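Long-range contacts in haloalkane dehalogenase (Mycobacterium rhodesiae, PDB 4MJ3), which probably catalyses the hydrolytic cleavage of carbon–halogen bonds in haloalkanes, giving an alcohol and a halide ion, as an alpha/beta-hydrolase-fold haloalkane dehalogenase: residues 57-62 / 78-83; 34-39 / 103-108; 49-54 / 64-69; 176-181 / 191-196; 182-187 / 282-287. All blocks are in the same frame, centred on the assembly; numbering follows the deposited sequence.

Overall arrangement
From the N terminus, contact 2 opens first, on strand 33-41, and closes a long loop when helix 98-112 packs on that strand. Inside this loop lie contacts 3 and 1, which cross: contact 3 opens at 49-54, contact 1 opens at 57-62, contact 3 closes at 64-69 and contact 1 at 78-83. All three reach the central sheet. Later in the chain contacts 4 and 5 cross likewise: helix 176-182 meets helix 190-197, and the loop between them meets helix 282-300, about 95 residues further on. Contacts 4 and 5 touch through Y196 and E284. Contacts 1 and 3 both touch the later pair: W58 and L61 meet helix 190-197, and M65 meets helix 282-300.

Contact 1 of 5, residues 57-62 / 78-83; sequences SWSYLY and AIDLVG
The loop following strand 48-52 of the alpha/beta-hydrolase sheet is fastened here to the end of the adjacent strand 75-79, with S59 and D80 doing the work. One carboxylate oxygen, D80 OD1, accepts two hydrogen bonds from a single residue. S59 N reaches OD1 at 2.8 Å (149° at the hydrogen), nearly in line with the C-O bond, and S59 OG lies 2.6 Å from OD1, well above the carboxylate plane and on the other face. A chi1 of -67° keeps S59 OG beside its own backbone N, which lets N-H and hydroxyl share OD1 at the start of the 3-10 turn 59-62. S59 OG also lies 3.5 Å from A78 CB. D80 OD2 passes 3.4 Å from W58 CE3; indole and carboxylate run side by side with their planes 75° apart. D80 OD2 is also hydrogen-bonded to H37 ND1 and R86 N, while W58 NE1 bonds to A195 O. The buried carboxylate thus has bonds on both oxygens, consistent with an ionised aspartate. In the alpha/beta-hydrolase fold the loops after the C-terminal ends of the parallel strands border the active site, and this contact joins two of them.

Contact 2 of 5, residues 34-39 / 103-108; sequences LRMHYL and DWMWAA
W104 O takes the helical bond from A108 N at 3.0 Å, and M36 SE rests against the same oxygen at 3.5 Å. M36 and L34 both point from strand 33-41 at helix 98-112. M36 is a selenomethionine whose chain runs extended to selenium and then bends at the last torsion (chi3 72°). The bend lays its terminal methyl close to A108, so that A108 CB has M36 SE at 3.9 Å and M36 CE at 4.0 Å. M36 CE lies 4.3 Å from M105 CE; M105 is likewise a selenomethionine, and its tip turns back toward the strand although its CB points away. At the N-terminal end of the strand segment, L34 sends one branch to the indole of W104: L34 CD1 approaches W104 NE1 to 3.4 Å and CE2 to 3.5 Å. The indole nitrogen itself bonds to S28 O. Strand and helix segments run 63° apart with their axes 10.1 Å from each other, the helix lying over this face of the alpha/beta-hydrolase sheet, where V26 and I79 of the adjoining strands also touch M36. With each touching residue buried and the nearby polar atoms W104 O and NE1 already bonded, dispersion between methyls, selenium and indole carries the packing, and no side-chain polar bond across it fixes a direction.

Contact 3 of 5, residues 49-54 / 64-69; sequences VLLLHG and WMIPVL
L51 and L69 each set CG beside the backbone N (chi1 -54° and -62°) and then extend, which aims their branched ends at each other, tip to tip. L69 CD1 stands 4.0 Å from both L51 CD1 and L51 CD2. The same L69 CD1 lies 4.0 Å from V49 CG1, so that one methyl of the helix serves two residues of strand 48-52, with V49 crossing L69 at about a right angle. L51 also crosses I66 at a slant, L51 CD1 against I66 CG1 at 3.8 Å, and M65 CE comes within 4.4 Å of L51 CD2 from the residue before. The elements joined are the first strand and the helix of the beta-alpha-beta unit formed by 48-52, 66-71 and 75-79, the crossover that places helix 66-71 over the sheet; V120 and A78 of the flanking strands also touch these side chains. Past the strand end, H53 ND1 donates to G54 O at 2.8 Å (149° at the hydrogen), nearly in its ring plane and on a lone pair of the carbonyl, and H53 NE2 is bonded to L81 N, so both nitrogens of this buried ring are used and its rotation is fixed. Between strand and helix the contact consists of methyl and methylene groups alone, so its hold rests on fit and burial and gives no polar directionality.

Contact 4 of 5, residues 176-181 / 191-196; sequences AGQIVN and ETIAAY
The inner part of this helix pair is packed backbone to backbone at G177, while its rim is the exposed Q178, whose amide lies over the end of partly exposed I193. Having no side chain, G177 lets Y196 CB approach its CA to 3.5 Å and I193 O to 3.7 Å, and the two helix axes come within 7.6 Å at an angle of 122°. A176 CB sits nearby, 3.6 Å from Y196 O. On the buried side V180 covers a face of the Y196 ring: V180 CG2 stands 4.0 Å from the ring centroid and 9° off the normal, a CH-pi contact, while V180 CG1 lies 3.7 Å from Y196 CE2. The two side chains cross at about a right angle, and the ring's hydroxyl reaches beyond them to E284 OE2. Helices 176-182 and 190-197 belong to the helical insertion after the sixth strand of the sheet, the cap that in haloalkane dehalogenases covers the active site of the alpha/beta core. On the solvent side the chain of Q178, bent at chi2, turns the amide back so that Q178 NE2 comes within 3.2 Å of I193 CD1. Q178 OE1 accepts a 3.3 Å bond from N181 ND2, tilted from the carbonyl plane, and N181 OD1 in turn takes the backbone N-H of L188. N181 CB comes no nearer to I193 CD1 than a marginal contact.

Contact 5 of 5, residues 182-187 / 282-287; sequences GGSLST and LQEDKG
D285, near the start of helix 282-300 of the alpha/beta-hydrolase core, reaches into the loop between helices 176-182 and 190-197 of the cap. Its CB points at the loop and lies 4.5 Å from S186 OG. CG, beside the backbone N of D285, comes 3.4 Å from L185 N, so the carboxylate faces two successive N-H groups of the loop. OD2 accepts from L185 N at 2.8 Å on its syn side, with a fairly straight bond of 163°, and is also bonded to G279 N, just before the helix. OD1 takes two bonds from one residue: S186 N at 2.9 Å, from above the carboxylate plane, and S186 OG at 2.6 Å, nearly in line with the C-O bond. The hydroxyl can make this second bond because chi1 of S186 (59°) puts OG between its backbone N and carbonyl carbon. Two residues and G279 thus hold the carboxylate by four bonds, consistent with an ionised group whose charge the N-H dipoles would offset. L185 crosses D285 at about a right angle with its CB against OD2, while S184 CB lies near OD1. The contact lies at the surface and ties the cap loop to the C-terminal helix. S184 OG is hydrogen-bonded to V180 O of the preceding helix and sits 3.8 Å from E284 CB.

Contact 1 of 5, residues 57-62 / 78-83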
# COMPACT_ATOMS: atom_id res chain seq x y z
N SER A 57 2.24 7.24 -3.23
CA SER A 57 3.40 6.54 -3.80
C SER A 57 2.94 5.60 -4.92
O SER A 57 1.85 5.78 -5.49
CB SER A 57 4.15 5.80 -2.70
OG SER A 57 3.37 4.77 -2.15
N TRP A 58 3.83 4.69 -5.32
CA TRP A 58 3.47 3.60 -6.22
C TRP A 58 4.48 2.49 -6.03
O TRP A 58 5.28 2.55 -5.07
CB TRP A 58 3.35 4.06 -7.67
CG TRP A 58 4.55 4.66 -8.36
CD1 TRP A 58 5.11 5.89 -8.13
CD2 TRP A 58 5.28 4.10 -9.48
NE1 TRP A 58 6.16 6.11 -9.02
CE2 TRP A 58 6.28 5.02 -9.84
CE3 TRP A 58 5.16 2.91 -10.21
CZ2 TRP A 58 7.15 4.80 -10.90
CZ3 TRP A 58 6.05 2.67 -11.25
CH2 TRP A 58 7.00 3.62 -11.60
N SER A 59 4.46 1.47 -6.89
CA SER A 59 5.30 0.28 -6.71
C SER A 59 6.81 0.56 -6.72
O SER A 59 7.60 -0.23 -6.19
CB SER A 59 4.95 -0.79 -7.73
OG SER A 59 3.63 -1.27 -7.46
N TYR A 60 7.20 1.72 -7.24
CA TYR A 60 8.56 2.24 -7.13
C TYR A 60 9.08 2.21 -5.70
O TYR A 60 10.28 1.98 -5.48
CB TYR A 60 8.66 3.64 -7.71
CG TYR A 60 10.06 4.11 -7.95
CD1 TYR A 60 10.76 3.64 -9.04
CD2 TYR A 60 10.69 5.01 -7.09
CE1 TYR A 60 12.05 4.07 -9.30
CE2 TYR A 60 11.98 5.45 -7.34
CZ TYR A 60 12.66 4.96 -8.44
OH TYR A 60 13.95 5.36 -8.72
N LEU A 61 8.19 2.45 -4.74
CA LEU A 61 8.52 2.40 -3.31
C LEU A 61 9.12 1.07 -2.84
O LEU A 61 9.88 1.05 -1.87
CB LEU A 61 7.24 2.71 -2.50
CG LEU A 61 7.32 2.72 -0.98
CD1 LEU A 61 8.34 3.74 -0.50
CD2 LEU A 61 5.93 3.03 -0.43
N TYR A 62 8.79 -0.02 -3.54
CA TYR A 62 9.23 -1.36 -3.17
C TYR A 62 10.52 -1.79 -3.90
O TYR A 62 10.95 -2.94 -3.75
CB TYR A 62 8.11 -2.37 -3.40
CG TYR A 62 7.09 -2.28 -2.31
CD1 TYR A 62 7.39 -2.71 -1.04
CD2 TYR A 62 5.84 -1.70 -2.54
CE1 TYR A 62 6.47 -2.60 -0.01
CE2 TYR A 62 4.91 -1.61 -1.53
CZ TYR A 62 5.24 -2.04 -0.25
OH TYR A 62 4.33 -1.96 0.81
N ALA A 78 3.89 -6.59 -7.01
CA ALA A 78 3.56 -5.26 -6.49
C ALA A 78 2.55 -4.63 -7.44
O ALA A 78 2.74 -4.65 -8.66
CB ALA A 78 4.80 -4.38 -6.40
N ILE A 79 1.46 -4.08 -6.90
CA ILE A 79 0.38 -3.59 -7.75
C ILE A 79 0.17 -2.10 -7.48
O ILE A 79 0.07 -1.71 -6.34
CB ILE A 79 -0.93 -4.36 -7.45
CG1 ILE A 79 -0.74 -5.86 -7.69
CG2 ILE A 79 -2.08 -3.81 -8.29
CD1 ILE A 79 -1.93 -6.71 -7.31
N ASP A 80 0.05 -1.30 -8.54
CA ASP A 80 -0.26 0.11 -8.41
C ASP A 80 -1.77 0.35 -8.26
O ASP A 80 -2.58 -0.06 -9.09
CB ASP A 80 0.21 0.91 -9.62
CG ASP A 80 1.73 1.01 -9.74
OD1 ASP A 80 2.48 0.73 -8.75
OD2 ASP A 80 2.18 1.37 -10.85
N LEU A 81 -2.14 1.05 -7.21
CA LEU A 81 -3.54 1.45 -6.99
C LEU A 81 -4.04 2.30 -8.15
O LEU A 81 -3.29 3.06 -8.73
CB LEU A 81 -3.65 2.24 -5.69
CG LEU A 81 -3.34 1.51 -4.38
CD1 LEU A 81 -3.17 2.49 -3.23
CD2 LEU A 81 -4.43 0.51 -4.07
N VAL A 82 -5.34 2.19 -8.42
CA VAL A 82 -6.00 3.07 -9.38
C VAL A 82 -5.75 4.49 -8.89
O VAL A 82 -5.94 4.79 -7.72
CB VAL A 82 -7.50 2.74 -9.49
CG1 VAL A 82 -8.24 3.78 -10.32
CG2 VAL A 82 -7.70 1.35 -10.10
N GLY A 83 -5.38 5.38 -9.81
CA GLY A 83 -5.02 6.75 -9.46
C GLY A 83 -3.52 6.98 -9.29
O GLY A 83 -3.11 8.14 -9.12

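Contact 2 of 5, residues 34-39 / 103-108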
# COMPACT_ATOMS: atom_id res chain seq x y z
N LEU A 34 -10.66 -0.23 -16.47
CA LEU A 34 -9.44 0.47 -16.09
C LEU A 34 -8.27 -0.47 -16.17
O LEU A 34 -8.39 -1.64 -15.78
CB LEU A 34 -9.53 0.97 -14.64
CG LEU A 34 -10.67 1.88 -14.25
CD1 LEU A 34 -10.87 1.98 -12.74
CD2 LEU A 34 -10.43 3.26 -14.81
N ARG A 35 -7.13 0.02 -16.63
CA ARG A 35 -5.91 -0.76 -16.62
C ARG A 35 -5.14 -0.48 -15.34
O ARG A 35 -5.01 0.68 -14.93
CB ARG A 35 -5.04 -0.42 -17.84
CG ARG A 35 -3.92 -1.41 -18.07
CD ARG A 35 -3.11 -1.10 -19.33
NE ARG A 35 -2.31 0.11 -19.16
CZ ARG A 35 -1.32 0.50 -19.95
NH1 ARG A 35 -0.98 -0.23 -21.00
NH2 ARG A 35 -0.64 1.60 -19.66
N MSE A 36 -4.62 -1.55 -14.73
CA MSE A 36 -3.79 -1.45 -13.53
C MSE A 36 -2.45 -2.05 -13.83
O MSE A 36 -2.35 -3.10 -14.48
CB MSE A 36 -4.43 -2.14 -12.34
CG MSE A 36 -5.71 -1.41 -11.90
SE MSE A 36 -6.68 -2.34 -10.46
CE MSE A 36 -5.42 -1.97 -9.00
N HIS A 37 -1.41 -1.37 -13.37
CA HIS A 37 -0.05 -1.81 -13.55
C HIS A 37 0.41 -2.65 -12.36
O HIS A 37 0.07 -2.36 -11.22
CB HIS A 37 0.85 -0.59 -13.67
CG HIS A 37 2.32 -0.90 -13.59
ND1 HIS A 37 3.09 -0.54 -12.51
CD2 HIS A 37 3.16 -1.51 -14.46
CE1 HIS A 37 4.34 -0.92 -12.70
NE2 HIS A 37 4.41 -1.53 -13.88
N TYR A 38 1.19 -3.68 -12.64
CA TYR A 38 1.85 -4.46 -11.59
C TYR A 38 3.21 -4.98 -12.05
O TYR A 38 3.50 -5.00 -13.26
CB TYR A 38 0.95 -5.61 -11.12
CG TYR A 38 0.81 -6.78 -12.09
CD1 TYR A 38 -0.06 -6.71 -13.19
CD2 TYR A 38 1.52 -7.96 -11.91
CE1 TYR A 38 -0.19 -7.78 -14.07
CE2 TYR A 38 1.39 -9.02 -12.78
CZ TYR A 38 0.54 -8.94 -13.86
OH TYR A 38 0.41 -10.02 -14.68
N LEU A 39 4.02 -5.36 -11.07
CA LEU A 39 5.30 -6.03 -11.27
C LEU A 39 5.16 -7.46 -10.79
O LEU A 39 4.47 -7.72 -9.80
CB LEU A 39 6.37 -5.38 -10.41
CG LEU A 39 6.56 -3.88 -10.53
CD1 LEU A 39 7.68 -3.45 -9.60
CD2 LEU A 39 6.84 -3.50 -11.97
N ASP A 103 -12.52 -2.89 -4.20
CA ASP A 103 -13.03 -3.69 -5.32
C ASP A 103 -12.02 -3.76 -6.47
O ASP A 103 -11.82 -4.83 -7.10
CB ASP A 103 -14.39 -3.17 -5.81
CG ASP A 103 -15.52 -3.41 -4.80
OD1 ASP A 103 -15.37 -4.28 -3.92
OD2 ASP A 103 -16.54 -2.70 -4.87
N TRP A 104 -11.39 -2.64 -6.76
CA TRP A 104 -10.38 -2.60 -7.83
C TRP A 104 -9.18 -3.47 -7.50
O TRP A 104 -8.72 -4.27 -8.32
CB TRP A 104 -9.91 -1.17 -8.09
CG TRP A 104 -10.90 -0.29 -8.77
CD1 TRP A 104 -11.78 -0.64 -9.74
CD2 TRP A 104 -11.06 1.12 -8.55
NE1 TRP A 104 -12.48 0.48 -10.16
CE2 TRP A 104 -12.06 1.57 -9.45
CE3 TRP A 104 -10.44 2.05 -7.72
CZ2 TRP A 104 -12.47 2.91 -9.51
CZ3 TRP A 104 -10.83 3.38 -7.79
CH2 TRP A 104 -11.86 3.79 -8.66
N MSE A 105 -8.68 -3.38 -6.27
CA MSE A 105 -7.53 -4.19 -5.87
C MSE A 105 -7.85 -5.68 -5.85
O MSE A 105 -7.03 -6.50 -6.30
CB MSE A 105 -7.00 -3.72 -4.52
CG MSE A 105 -5.80 -4.52 -4.01
SE MSE A 105 -4.29 -4.56 -5.29
CE MSE A 105 -3.70 -2.71 -5.18
N TRP A 106 -9.01 -6.05 -5.33
CA TRP A 106 -9.42 -7.44 -5.33
C TRP A 106 -9.52 -7.96 -6.76
O TRP A 106 -9.02 -9.04 -7.04
CB TRP A 106 -10.74 -7.67 -4.60
CG TRP A 106 -11.08 -9.10 -4.51
CD1 TRP A 106 -12.15 -9.72 -5.07
CD2 TRP A 106 -10.32 -10.14 -3.85
NE1 TRP A 106 -12.12 -11.05 -4.79
CE2 TRP A 106 -11.02 -11.34 -4.04
CE3 TRP A 106 -9.15 -10.15 -3.10
CZ2 TRP A 106 -10.57 -12.55 -3.52
CZ3 TRP A 106 -8.71 -11.36 -2.58
CH2 TRP A 106 -9.41 -12.53 -2.79
N ALA A 107 -10.11 -7.17 -7.65
CA ALA A 107 -10.21 -7.57 -9.05
C ALA A 107 -8.84 -7.79 -9.69
O ALA A 107 -8.67 -8.75 -10.44
CB ALA A 107 -11.01 -6.56 -9.83
N ALA A 108 -7.88 -6.94 -9.37
CA ALA A 108 -6.50 -7.10 -9.84
C ALA A 108 -5.86 -8.39 -9.35
O ALA A 108 -5.30 -9.17 -10.13
CB ALA A 108 -5.65 -5.92 -9.44

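Contact 3 of 5, residues 49-54 / 64-69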
# COMPACT_ATOMS: atom_id res chain seq x y z
N VAL A 49 4.67 -12.98 -2.47
CA VAL A 49 4.68 -11.86 -1.53
C VAL A 49 4.06 -10.68 -2.27
O VAL A 49 4.61 -10.22 -3.27
CB VAL A 49 6.11 -11.53 -1.09
CG1 VAL A 49 6.10 -10.36 -0.11
CG2 VAL A 49 6.78 -12.77 -0.51
N LEU A 50 2.92 -10.23 -1.79
CA LEU A 50 2.19 -9.13 -2.43
C LEU A 50 2.50 -7.84 -1.71
O LEU A 50 2.22 -7.70 -0.52
CB LEU A 50 0.69 -9.41 -2.40
CG LEU A 50 -0.19 -8.32 -3.00
CD1 LEU A 50 0.10 -8.10 -4.47
CD2 LEU A 50 -1.64 -8.73 -2.79
N LEU A 51 3.06 -6.89 -2.46
CA LEU A 51 3.57 -5.64 -1.91
C LEU A 51 2.64 -4.49 -2.29
O LEU A 51 2.56 -4.14 -3.46
CB LEU A 51 4.96 -5.36 -2.47
CG LEU A 51 6.00 -6.48 -2.29
CD1 LEU A 51 7.21 -6.24 -3.17
CD2 LEU A 51 6.41 -6.60 -0.84
N LEU A 52 1.94 -3.94 -1.31
CA LEU A 52 0.98 -2.88 -1.57
C LEU A 52 1.43 -1.55 -1.01
O LEU A 52 1.78 -1.44 0.17
CB LEU A 52 -0.41 -3.25 -1.02
CG LEU A 52 -1.04 -4.53 -1.59
CD1 LEU A 52 -2.49 -4.66 -1.09
CD2 LEU A 52 -0.98 -4.59 -3.11
N HIS A 53 1.44 -0.55 -1.88
CA HIS A 53 1.83 0.81 -1.55
C HIS A 53 0.58 1.60 -1.23
O HIS A 53 -0.55 1.16 -1.49
CB HIS A 53 2.53 1.44 -2.74
CG HIS A 53 1.58 1.88 -3.81
ND1 HIS A 53 0.96 3.10 -3.79
CD2 HIS A 53 1.08 1.21 -4.88
CE1 HIS A 53 0.14 3.19 -4.83
NE2 HIS A 53 0.20 2.07 -5.50
N GLY A 54 0.78 2.79 -0.68
CA GLY A 54 -0.31 3.69 -0.38
C GLY A 54 -0.12 5.07 -0.99
O GLY A 54 0.39 5.24 -2.09
N TRP A 64 13.72 -1.39 -3.46
CA TRP A 64 14.82 -1.95 -2.68
C TRP A 64 14.49 -3.32 -2.07
O TRP A 64 15.40 -4.09 -1.76
CB TRP A 64 15.25 -0.99 -1.56
CG TRP A 64 15.52 0.40 -1.99
CD1 TRP A 64 14.88 1.52 -1.56
CD2 TRP A 64 16.52 0.84 -2.91
NE1 TRP A 64 15.40 2.64 -2.17
CE2 TRP A 64 16.42 2.25 -2.99
CE3 TRP A 64 17.49 0.19 -3.68
CZ2 TRP A 64 17.25 3.02 -3.82
CZ3 TRP A 64 18.32 0.96 -4.51
CH2 TRP A 64 18.18 2.36 -4.57
N MSE A 65 13.21 -3.62 -1.91
CA MSE A 65 12.75 -4.87 -1.29
C MSE A 65 12.66 -6.00 -2.28
O MSE A 65 12.97 -7.14 -1.94
CB MSE A 65 11.37 -4.63 -0.66
CG MSE A 65 11.57 -3.71 0.51
SE MSE A 65 9.87 -3.48 1.51
CE MSE A 65 9.48 -5.30 2.06
N ILE A 66 12.26 -5.70 -3.51
CA ILE A 66 12.05 -6.74 -4.50
C ILE A 66 13.28 -7.66 -4.73
O ILE A 66 13.12 -8.88 -4.69
CB ILE A 66 11.49 -6.16 -5.83
CG1 ILE A 66 10.06 -5.67 -5.61
CG2 ILE A 66 11.54 -7.20 -6.93
CD1 ILE A 66 9.56 -4.71 -6.66
N PRO A 67 14.50 -7.10 -4.94
CA PRO A 67 15.64 -7.98 -5.16
C PRO A 67 15.96 -8.92 -4.00
O PRO A 67 16.38 -10.04 -4.23
CB PRO A 67 16.79 -7.01 -5.41
CG PRO A 67 16.14 -5.76 -5.91
CD PRO A 67 14.87 -5.68 -5.12
N VAL A 68 15.74 -8.47 -2.78
CA VAL A 68 15.96 -9.30 -1.58
C VAL A 68 14.97 -10.48 -1.56
O VAL A 68 15.36 -11.62 -1.34
CB VAL A 68 15.78 -8.48 -0.29
CG1 VAL A 68 15.90 -9.36 0.94
CG2 VAL A 68 16.82 -7.35 -0.25
N LEU A 69 13.71 -10.20 -1.87
CA LEU A 69 12.67 -11.22 -1.88
C LEU A 69 12.96 -12.24 -2.99
O LEU A 69 12.88 -13.45 -2.77
CB LEU A 69 11.29 -10.56 -2.08
CG LEU A 69 10.88 -9.60 -0.96
CD1 LEU A 69 9.62 -8.85 -1.35
CD2 LEU A 69 10.67 -10.32 0.38

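Contact 4 of 5, residues 176-181 / 191-196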
# COMPACT_ATOMS: atom_id res chain seq x y z
N ALA A 176 4.10 14.99 -5.08
CA ALA A 176 4.09 13.63 -4.53
C ALA A 176 5.49 13.22 -4.04
O ALA A 176 5.63 12.65 -2.96
CB ALA A 176 3.56 12.63 -5.56
N GLY A 177 6.51 13.50 -4.82
CA GLY A 177 7.87 13.14 -4.46
C GLY A 177 8.36 13.82 -3.19
O GLY A 177 8.92 13.18 -2.30
N GLN A 178 8.09 15.11 -3.07
CA GLN A 178 8.46 15.81 -1.84
C GLN A 178 7.65 15.35 -0.64
O GLN A 178 8.13 15.43 0.50
CB GLN A 178 8.42 17.32 -2.01
CG GLN A 178 9.61 17.89 -2.76
CD GLN A 178 10.93 17.80 -2.00
OE1 GLN A 178 10.97 17.48 -0.81
NE2 GLN A 178 12.04 18.08 -2.70
N ILE A 179 6.42 14.86 -0.86
CA ILE A 179 5.63 14.28 0.23
C ILE A 179 6.30 13.02 0.73
O ILE A 179 6.40 12.79 1.94
CB ILE A 179 4.16 14.04 -0.18
CG1 ILE A 179 3.43 15.37 -0.29
CG2 ILE A 179 3.44 13.09 0.79
CD1 ILE A 179 2.14 15.30 -1.10
N VAL A 180 6.76 12.17 -0.19
CA VAL A 180 7.45 10.95 0.21
C VAL A 180 8.74 11.30 0.94
O VAL A 180 9.04 10.73 1.99
CB VAL A 180 7.74 10.01 -0.99
CG1 VAL A 180 8.49 8.76 -0.54
CG2 VAL A 180 6.43 9.58 -1.66
N ASN A 181 9.50 12.26 0.42
CA ASN A 181 10.67 12.76 1.14
C ASN A 181 10.34 13.28 2.53
O ASN A 181 11.07 13.03 3.51
CB ASN A 181 11.36 13.86 0.34
CG ASN A 181 12.68 14.30 0.95
OD1 ASN A 181 13.52 13.47 1.29
ND2 ASN A 181 12.84 15.59 1.12
N GLU A 191 16.45 12.46 -8.48
CA GLU A 191 15.90 11.44 -9.37
C GLU A 191 14.79 10.60 -8.73
O GLU A 191 13.84 10.20 -9.41
CB GLU A 191 17.03 10.53 -9.92
N THR A 192 14.90 10.33 -7.42
CA THR A 192 13.87 9.59 -6.70
C THR A 192 12.60 10.42 -6.59
O THR A 192 11.50 9.93 -6.84
CB THR A 192 14.38 9.14 -5.31
OG1 THR A 192 15.43 8.19 -5.48
CG2 THR A 192 13.27 8.50 -4.49
N ILE A 193 12.75 11.70 -6.24
CA ILE A 193 11.62 12.62 -6.20
C ILE A 193 10.92 12.64 -7.55
O ILE A 193 9.68 12.56 -7.62
CB ILE A 193 12.07 14.04 -5.77
CG1 ILE A 193 12.54 13.94 -4.29
CG2 ILE A 193 10.96 15.08 -6.00
CD1 ILE A 193 13.02 15.21 -3.62
N ALA A 194 11.70 12.70 -8.62
CA ALA A 194 11.15 12.72 -9.98
C ALA A 194 10.39 11.43 -10.30
O ALA A 194 9.40 11.46 -11.04
CB ALA A 194 12.27 12.93 -10.98
N ALA A 195 10.86 10.31 -9.77
CA ALA A 195 10.18 9.01 -10.00
C ALA A 195 8.80 9.00 -9.37
O ALA A 195 7.87 8.40 -9.90
CB ALA A 195 11.03 7.86 -9.48
N TYR A 196 8.66 9.67 -8.23
CA TYR A 196 7.37 9.77 -7.58
C TYR A 196 6.46 10.81 -8.22
O TYR A 196 5.23 10.72 -8.09
CB TYR A 196 7.53 10.06 -6.08
CG TYR A 196 7.97 8.85 -5.30
CD1 TYR A 196 7.18 7.71 -5.26
CD2 TYR A 196 9.19 8.82 -4.64
CE1 TYR A 196 7.58 6.59 -4.56
CE2 TYR A 196 9.61 7.70 -3.93
CZ TYR A 196 8.79 6.60 -3.90
OH TYR A 196 9.19 5.49 -3.19

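Contact 5 of 5, residues 182-187 / 282-287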
# COMPACT_ATOMS: atom_id res chain seq x y z
N GLY A 182 9.20 13.95 2.64
CA GLY A 182 8.71 14.47 3.90
C GLY A 182 8.52 13.40 4.95
O GLY A 182 8.75 13.65 6.13
N GLY A 183 8.14 12.19 4.51
CA GLY A 183 7.88 11.09 5.40
C GLY A 183 8.98 10.06 5.48
O GLY A 183 8.74 8.92 5.92
N SER A 184 10.19 10.45 5.03
CA SER A 184 11.37 9.60 5.08
C SER A 184 12.45 10.30 5.92
O SER A 184 12.54 11.55 5.90
CB SER A 184 11.90 9.35 3.67
OG SER A 184 10.94 8.76 2.80
N LEU A 185 13.24 9.54 6.67
CA LEU A 185 14.40 10.11 7.37
C LEU A 185 15.58 10.35 6.44
O LEU A 185 16.35 11.28 6.64
CB LEU A 185 14.87 9.19 8.49
CG LEU A 185 13.88 8.90 9.60
CD1 LEU A 185 14.57 8.12 10.72
CD2 LEU A 185 13.27 10.18 10.16
N SER A 186 15.71 9.53 5.41
CA SER A 186 16.79 9.73 4.46
C SER A 186 16.43 10.90 3.54
O SER A 186 15.27 11.25 3.39
CB SER A 186 17.08 8.43 3.69
OG SER A 186 15.98 7.98 3.01
N THR A 187 17.44 11.54 2.96
CA THR A 187 17.20 12.58 1.96
C THR A 187 17.08 11.92 0.60
O THR A 187 18.05 11.35 0.09
CB THR A 187 18.32 13.63 1.94
OG1 THR A 187 18.41 14.26 3.21
CG2 THR A 187 18.02 14.69 0.88
N LEU A 282 8.97 3.62 5.24
CA LEU A 282 10.10 2.86 5.76
C LEU A 282 10.83 2.07 4.66
O LEU A 282 11.99 1.71 4.83
CB LEU A 282 9.67 1.94 6.90
CG LEU A 282 8.96 0.62 6.61
CD1 LEU A 282 8.83 -0.15 7.93
CD2 LEU A 282 7.57 0.84 6.01
N GLN A 283 10.14 1.80 3.56
CA GLN A 283 10.73 1.08 2.43
C GLN A 283 11.82 1.90 1.76
O GLN A 283 12.71 1.33 1.12
CB GLN A 283 9.67 0.69 1.40
CG GLN A 283 8.42 0.03 1.98
CD GLN A 283 7.28 1.01 2.21
OE1 GLN A 283 7.50 2.14 2.66
NE2 GLN A 283 6.06 0.59 1.90
N GLU A 284 11.77 3.23 1.88
CA GLU A 284 12.82 4.11 1.36
C GLU A 284 14.03 4.16 2.27
O GLU A 284 15.15 4.20 1.79
CB GLU A 284 12.35 5.56 1.20
CG GLU A 284 11.50 5.82 -0.01
CD GLU A 284 12.23 5.65 -1.34
OE1 GLU A 284 13.48 5.63 -1.44
OE2 GLU A 284 11.49 5.47 -2.32
N ASP A 285 13.80 4.17 3.57
CA ASP A 285 14.87 4.29 4.54
C ASP A 285 15.58 2.99 4.84
O ASP A 285 16.79 2.96 5.00
CB ASP A 285 14.30 4.87 5.85
CG ASP A 285 13.86 6.32 5.72
OD1 ASP A 285 14.37 7.04 4.83
OD2 ASP A 285 13.01 6.77 6.54
N LYS A 286 14.80 1.90 4.95
CA LYS A 286 15.31 0.62 5.43
C LYS A 286 14.62 -0.54 4.69
O LYS A 286 14.23 -1.55 5.29
CB LYS A 286 15.06 0.50 6.94
CG LYS A 286 15.79 1.52 7.82
CD LYS A 286 17.30 1.28 7.83
CE LYS A 286 18.03 2.39 8.57
NZ LYS A 286 19.47 2.05 8.70
N GLY A 287 14.54 -0.43 3.37
CA GLY A 287 13.87 -1.42 2.54
C GLY A 287 14.50 -2.81 2.62
O GLY A 287 13.80 -3.81 2.77